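Local coordinates for Lactamase_B domain-containing protein (Pontibacter korlensis, PDB 6XFR), which probably hydrolyses the amide bond of beta-lactam antibiotics with the help of zinc, yielding substituted beta-amino acids, as a class B1 metallo-beta-lactamase, at residues 161-165 / 198-204; 77-83 / 157-161. All blocks are in the same frame, centred on the assembly; numbering follows the deposited sequence.

Contact 1. Residues 161-165 / 198-204; sequences LVKDL and VVPSHGP. With ZN (zinc ion), chain O.
D164 lays its carboxylate against the backbone of G203 and the ring of P204. OD1 of D164 lies 3.3 Å from CA of G203, and CG of D164 is 3.7 Å from CD of P204. Glycine suits the place because a CB at this position would run into OD1 of D164. CG of D164 stands between its own backbone N and carbonyl carbon (chi1 71°), which directs the group across to these two residues. The P200 ring packs against both V162 and D164: its CB lies against the carbonyl O of V162 (3.4 Å), its CG against CB of D164 (4.1 Å). Beside this, CG1 of V162 meets CG1 of V198 at 4.0 Å, two branched side chains crossing at about a right angle in the buried interior. L210 of helix 209-217 packs on both V162 and P200.

This is the edge of the active site in the metallo-beta-lactamase alpha-beta/beta-alpha sandwich: strand 197-200 runs out into the loop that presents H202, whose NE2 binds a zinc ion at 2.0 Å. CB of S201 sits over the centre of the imidazole, and ND1 is held by a hydrogen bond to O of P32, so both ring nitrogens are engaged and the ring's rotation is fixed.

Further out, OD2 of D164 accepts a hydrogen bond from N of Q166, an Asx turn that steadies the carboxylate at the close of 161-165. The backbone N of K163 is tied to OG1 of T214, while P204 packs on T11 of the second subunit.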
loop_
_atom_site.group_PDB
_atom_site.type_symbol
_atom_site.label_atom_id
_atom_site.label_comp_id
_atom_site.label_asym_id
_atom_site.label_seq_id
_atom_site.Cartn_x
_atom_site.Cartn_y
_atom_site.Cartn_z
ATOM N N LEU B 161 16.394 -5.413 -0.417
ATOM C CA LEU B 161 16.773 -5.916 0.905
ATOM C C LEU B 161 15.574 -6.466 1.680
ATOM O O LEU B 161 15.733 -7.359 2.523
ATOM C CB LEU B 161 17.444 -4.797 1.702
ATOM C CG LEU B 161 18.183 -5.149 3.008
ATOM C CD1 LEU B 161 19.232 -6.256 2.788
ATOM C CD2 LEU B 161 18.835 -3.900 3.622
ATOM N N VAL B 162 14.377 -5.942 1.414
ATOM C CA VAL B 162 13.143 -6.338 2.089
ATOM C C VAL B 162 12.266 -7.092 1.106
ATOM O O VAL B 162 12.150 -6.698 -0.058
ATOM C CB VAL B 162 12.393 -5.109 2.637
ATOM C CG1 VAL B 162 11.159 -5.565 3.436
ATOM C CG2 VAL B 162 13.329 -4.236 3.488
ATOM N N LYS B 163 11.604 -8.135 1.578
ATOM C CA LYS B 163 10.665 -8.874 0.747
ATOM C C LYS B 163 9.235 -8.564 1.183
ATOM O O LYS B 163 8.984 -8.156 2.322
ATOM C CB LYS B 163 10.948 -10.380 0.822
ATOM C CG LYS B 163 12.245 -10.788 0.139
ATOM C CD LYS B 163 12.039 -11.890 -0.900
ATOM C CE LYS B 163 11.721 -11.325 -2.270
ATOM N NZ LYS B 163 12.885 -10.558 -2.782
ATOM N N ASP B 164 8.297 -8.717 0.245
ATOM C CA ASP B 164 6.886 -8.501 0.542
ATOM C C ASP B 164 6.307 -9.721 1.262
ATOM O O ASP B 164 6.889 -10.822 1.261
ATOM C CB ASP B 164 6.067 -8.186 -0.728
ATOM C CG ASP B 164 5.873 -9.402 -1.661
ATOM O OD1 ASP B 164 6.711 -9.599 -2.566
ATOM O OD2 ASP B 164 4.879 -10.158 -1.526
ATOM N N LEU B 165 5.146 -9.503 1.902
ATOM C CA LEU B 165 4.558 -10.498 2.805
ATOM C C LEU B 165 4.052 -11.751 2.088
ATOM O O LEU B 165 3.807 -12.775 2.751
ATOM C CB LEU B 165 3.438 -9.850 3.615
ATOM C CG LEU B 165 3.908 -8.835 4.655
ATOM C CD1 LEU B 165 2.718 -8.148 5.248
ATOM C CD2 LEU B 165 4.701 -9.530 5.706
ATOM N N VAL B 198 6.732 0.378 4.809
ATOM C CA VAL B 198 7.986 -0.223 4.345
ATOM C C VAL B 198 7.806 -0.673 2.898
ATOM O O VAL B 198 6.914 -1.483 2.606
ATOM C CB VAL B 198 8.399 -1.397 5.235
ATOM C CG1 VAL B 198 9.642 -2.122 4.650
ATOM C CG2 VAL B 198 8.604 -0.893 6.682
ATOM N N VAL B 199 8.614 -0.137 1.992
ATOM C CA VAL B 199 8.399 -0.384 0.561
ATOM C C VAL B 199 9.453 -1.375 0.077
ATOM O O VAL B 199 10.647 -1.053 0.082
ATOM C CB VAL B 199 8.421 0.896 -0.270
ATOM C CG1 VAL B 199 7.922 0.552 -1.666
ATOM C CG2 VAL B 199 7.548 1.958 0.379
ATOM N N PRO B 200 9.063 -2.568 -0.339
ATOM C CA PRO B 200 9.995 -3.503 -0.968
ATOM C C PRO B 200 10.111 -3.218 -2.461
ATOM O O PRO B 200 9.417 -2.375 -3.029
ATOM C CB PRO B 200 9.330 -4.857 -0.727
ATOM C CG PRO B 200 7.869 -4.534 -0.812
ATOM C CD PRO B 200 7.707 -3.122 -0.233
ATOM N N SER B 201 10.969 -3.985 -3.114
ATOM C CA SER B 201 11.126 -3.733 -4.531
ATOM C C SER B 201 10.133 -4.503 -5.377
ATOM O O SER B 201 9.623 -3.963 -6.359
ATOM C CB SER B 201 12.542 -4.095 -4.977
ATOM O OG SER B 201 13.348 -2.968 -4.827
ATOM N N HIS B 202 9.843 -5.748 -5.019
ATOM C CA HIS B 202 9.248 -6.676 -5.968
ATOM C C HIS B 202 7.914 -7.254 -5.488
ATOM O O HIS B 202 7.481 -8.321 -5.942
ATOM C CB HIS B 202 10.266 -7.769 -6.288
ATOM C CG HIS B 202 11.553 -7.236 -6.845
ATOM N ND1 HIS B 202 11.597 -6.446 -7.974
ATOM C CD2 HIS B 202 12.833 -7.362 -6.426
ATOM C CE1 HIS B 202 12.849 -6.116 -8.229
ATOM N NE2 HIS B 202 13.619 -6.664 -7.308
ATOM N N GLY B 203 7.217 -6.523 -4.623
ATOM C CA GLY B 203 5.892 -6.891 -4.188
ATOM C C GLY B 203 5.224 -5.711 -3.514
ATOM O O GLY B 203 5.787 -4.605 -3.449
ATOM N N PRO B 204 3.995 -5.918 -3.030
ATOM C CA PRO B 204 3.253 -4.832 -2.367
ATOM C C PRO B 204 3.911 -4.418 -1.066
ATOM O O PRO B 204 4.559 -5.219 -0.392
ATOM C CB PRO B 204 1.861 -5.437 -2.124
ATOM C CG PRO B 204 1.810 -6.683 -3.051
ATOM C CD PRO B 204 3.229 -7.172 -3.102
HETATM ZN ZN ZN O . 15.593 -6.636 -7.207
HETATM O O HOH W 1 15.493 -8.773 -6.336
#

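Contact 2. Residues 77-83 / 157-161; sequences THWHDDK and FGGCL. With ZN (zinc ion), chain N; ZN (zinc ion), chain O; SO4 (sulfate ion), chain X.
The H78 imidazole is approached obliquely by SG of C160, which lies 3.5 Å from CE1 of H78; seen from the ring centroid, the sulfur stands 69° off the normal. The backbone N of H80 lies over one face of that ring, and OG1 of T77 is at its edge, in plane. In the F157 ring the edge is met in plane by CG2 of T77, 3.6 Å from CE2, while N of G159 sits over the centre of one face. Threonine fits because its methyl packs on the phenyl edge while its hydroxyl lies at the H78 edge. The H80 ring has sulfate O3 over one face; this ion probably came from the crystallisation liquor.

H78, H80 and D82 form the HxHxD zinc-binding motif of the superfamily, here leading into helix 81-84 with H80 at the N-cap position. NE2 of H78 and ND1 of H80, each at 2.2 Å, bind one zinc ion, which H141 also holds. The second takes OD2 of D82 at 2.2 Å and SG of C160 at 2.4 Å, joined by H202 and a water. A soft sulfur and a hard carboxylate oxygen thus share one metal, a pairing zinc accepts readily. C160 has SG anti to its carbonyl carbon (chi1 -41°), which aims the sulfur at the site. G159, at positive phi, turns the chain just before it. The bent aliphatic part of K83 passes the sulfur, with CD at 4.2 Å from SG, and its ammonium makes a salt bridge with D48.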
loop_
_atom_site.group_PDB
_atom_site.type_symbol
_atom_site.label_atom_id
_atom_site.label_comp_id
_atom_site.label_asym_id
_atom_site.label_seq_id
_atom_site.Cartn_x
_atom_site.Cartn_y
_atom_site.Cartn_z
ATOM N N THR B 77 19.688 2.552 -5.115
ATOM C CA THR B 77 19.910 1.867 -3.848
ATOM C C THR B 77 20.893 0.696 -3.938
ATOM O O THR B 77 21.267 0.143 -2.899
ATOM C CB THR B 77 18.577 1.386 -3.279
ATOM O OG1 THR B 77 18.005 0.389 -4.141
ATOM C CG2 THR B 77 17.627 2.564 -3.101
ATOM N N HIS B 78 21.281 0.278 -5.135
ATOM C CA HIS B 78 22.390 -0.652 -5.320
ATOM C C HIS B 78 22.607 -0.787 -6.824
ATOM O O HIS B 78 21.955 -0.102 -7.621
ATOM C CB HIS B 78 22.147 -1.966 -4.568
ATOM C CG HIS B 78 21.107 -2.854 -5.166
ATOM N ND1 HIS B 78 19.796 -2.470 -5.321
ATOM C CD2 HIS B 78 21.179 -4.136 -5.591
ATOM C CE1 HIS B 78 19.113 -3.468 -5.852
ATOM N NE2 HIS B 78 19.926 -4.491 -6.018
ATOM N N TRP B 79 23.559 -1.642 -7.215
ATOM C CA TRP B 79 24.095 -1.542 -8.573
ATOM C C TRP B 79 23.289 -2.282 -9.633
ATOM O O TRP B 79 23.534 -2.056 -10.824
ATOM C CB TRP B 79 25.543 -2.049 -8.624
ATOM C CG TRP B 79 25.760 -3.498 -8.295
ATOM C CD1 TRP B 79 26.002 -4.037 -7.059
ATOM C CD2 TRP B 79 25.813 -4.588 -9.220
ATOM N NE1 TRP B 79 26.203 -5.396 -7.157
ATOM C CE2 TRP B 79 26.087 -5.764 -8.470
ATOM C CE3 TRP B 79 25.663 -4.690 -10.612
ATOM C CZ2 TRP B 79 26.203 -7.024 -9.065
ATOM C CZ3 TRP B 79 25.783 -5.947 -11.204
ATOM C CH2 TRP B 79 26.048 -7.097 -10.426
ATOM N N HIS B 80 22.287 -3.068 -9.247
ATOM C CA HIS B 80 21.585 -3.897 -10.211
ATOM C C HIS B 80 20.692 -3.071 -11.141
ATOM O O HIS B 80 20.253 -1.956 -10.824
ATOM C CB HIS B 80 20.753 -4.944 -9.484
ATOM C CG HIS B 80 21.526 -6.143 -9.037
ATOM N ND1 HIS B 80 21.110 -6.944 -7.995
ATOM C CD2 HIS B 80 22.676 -6.689 -9.493
ATOM C CE1 HIS B 80 21.970 -7.933 -7.826
ATOM N NE2 HIS B 80 22.932 -7.802 -8.721
ATOM N N ASP B 81 20.383 -3.674 -12.293
ATOM C CA ASP B 81 19.682 -2.961 -13.356
ATOM C C ASP B 81 18.307 -2.485 -12.902
ATOM O O ASP B 81 17.862 -1.399 -13.295
ATOM C CB ASP B 81 19.568 -3.849 -14.598
ATOM C CG ASP B 81 20.755 -3.687 -15.574
ATOM O OD1 ASP B 81 20.784 -4.415 -16.590
ATOM O OD2 ASP B 81 21.656 -2.848 -15.338
ATOM N N ASP B 82 17.619 -3.276 -12.060
ATOM C CA ASP B 82 16.255 -2.935 -11.634
ATOM C C ASP B 82 16.209 -1.683 -10.768
ATOM O O ASP B 82 15.189 -0.997 -10.773
ATOM C CB ASP B 82 15.574 -4.127 -10.920
ATOM C CG ASP B 82 16.154 -4.441 -9.528
ATOM O OD1 ASP B 82 17.359 -4.253 -9.289
ATOM O OD2 ASP B 82 15.410 -4.939 -8.661
ATOM N N LYS B 83 17.292 -1.329 -10.078
ATOM C CA LYS B 83 17.337 -0.078 -9.329
ATOM C C LYS B 83 18.227 0.989 -9.956
ATOM O O LYS B 83 18.177 2.145 -9.512
ATOM C CB LYS B 83 17.805 -0.319 -7.878
ATOM C CG LYS B 83 17.095 -1.502 -7.152
ATOM C CD LYS B 83 15.700 -1.177 -6.596
ATOM C CE LYS B 83 14.626 -1.426 -7.667
ATOM N NZ LYS B 83 13.205 -1.125 -7.322
ATOM N N PHE B 157 11.980 2.960 2.592
ATOM C CA PHE B 157 12.196 2.244 1.335
ATOM C C PHE B 157 13.372 1.284 1.493
ATOM O O PHE B 157 14.503 1.723 1.752
ATOM C CB PHE B 157 12.486 3.201 0.189
ATOM C CG PHE B 157 12.717 2.510 -1.091
ATOM C CD1 PHE B 157 11.643 1.988 -1.808
ATOM C CD2 PHE B 157 13.990 2.365 -1.589
ATOM C CE1 PHE B 157 11.830 1.323 -3.012
ATOM C CE2 PHE B 157 14.188 1.697 -2.799
ATOM C CZ PHE B 157 13.089 1.181 -3.514
ATOM N N GLY B 158 13.085 -0.015 1.399
ATOM C CA GLY B 158 14.043 -1.082 1.609
ATOM C C GLY B 158 14.551 -1.785 0.370
ATOM O O GLY B 158 15.336 -2.723 0.501
ATOM N N GLY B 159 14.073 -1.431 -0.817
ATOM C CA GLY B 159 14.564 -2.026 -2.049
ATOM C C GLY B 159 14.520 -3.536 -2.010
ATOM O O GLY B 159 13.651 -4.133 -1.356
ATOM N N CYS B 160 15.492 -4.174 -2.657
ATOM C CA CYS B 160 15.466 -5.625 -2.693
ATOM C C CYS B 160 15.999 -6.243 -1.398
ATOM O O CYS B 160 15.943 -7.470 -1.251
ATOM C CB CYS B 160 16.276 -6.133 -3.901
ATOM S SG CYS B 160 16.039 -5.162 -5.429
ATOM N N LEU B 161 16.394 -5.413 -0.417
ATOM C CA LEU B 161 16.773 -5.916 0.905
ATOM C C LEU B 161 15.574 -6.466 1.680
ATOM O O LEU B 161 15.733 -7.359 2.523
ATOM C CB LEU B 161 17.444 -4.797 1.702
ATOM C CG LEU B 161 18.183 -5.149 3.008
ATOM C CD1 LEU B 161 19.232 -6.256 2.788
ATOM C CD2 LEU B 161 18.835 -3.900 3.622
HETATM ZN ZN ZN N . 19.238 -6.340 -6.950
HETATM ZN ZN ZN O . 15.593 -6.636 -7.207
HETATM S S SO4 X . 17.825 -7.777 -11.298
HETATM O O1 SO4 X . 17.551 -7.269 -9.949
HETATM O O2 SO4 X . 16.822 -8.816 -11.590
HETATM O O3 SO4 X . 19.177 -8.327 -11.336
HETATM O O4 SO4 X . 17.787 -6.715 -12.306
HETATM O O HOH W 1 15.493 -8.773 -6.336
#

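Overall arrangement
Along the chain the order is 77-83, then 157-161, then 161-165 following on through the shared L161, and last 198-204. The two contacts have centres 11 Å apart and rest on neighbouring parallel strands, 155-159 and 197-200, of one mixed sheet, joined where O of V199 accepts a hydrogen bond from N of G158. OG of S201 in contact 1 also hydrogen-bonds to NZ of K83 in contact 2. Contact 2 contributes ligands to both zinc ions, whereas contact 1 adds H202 to the second alone, and a water completes the ligands of that second zinc. Loops from the ends of adjacent strands thereby converge with 77-83 on a dinuclear centre, consistent with a zinc-dependent beta-lactamase.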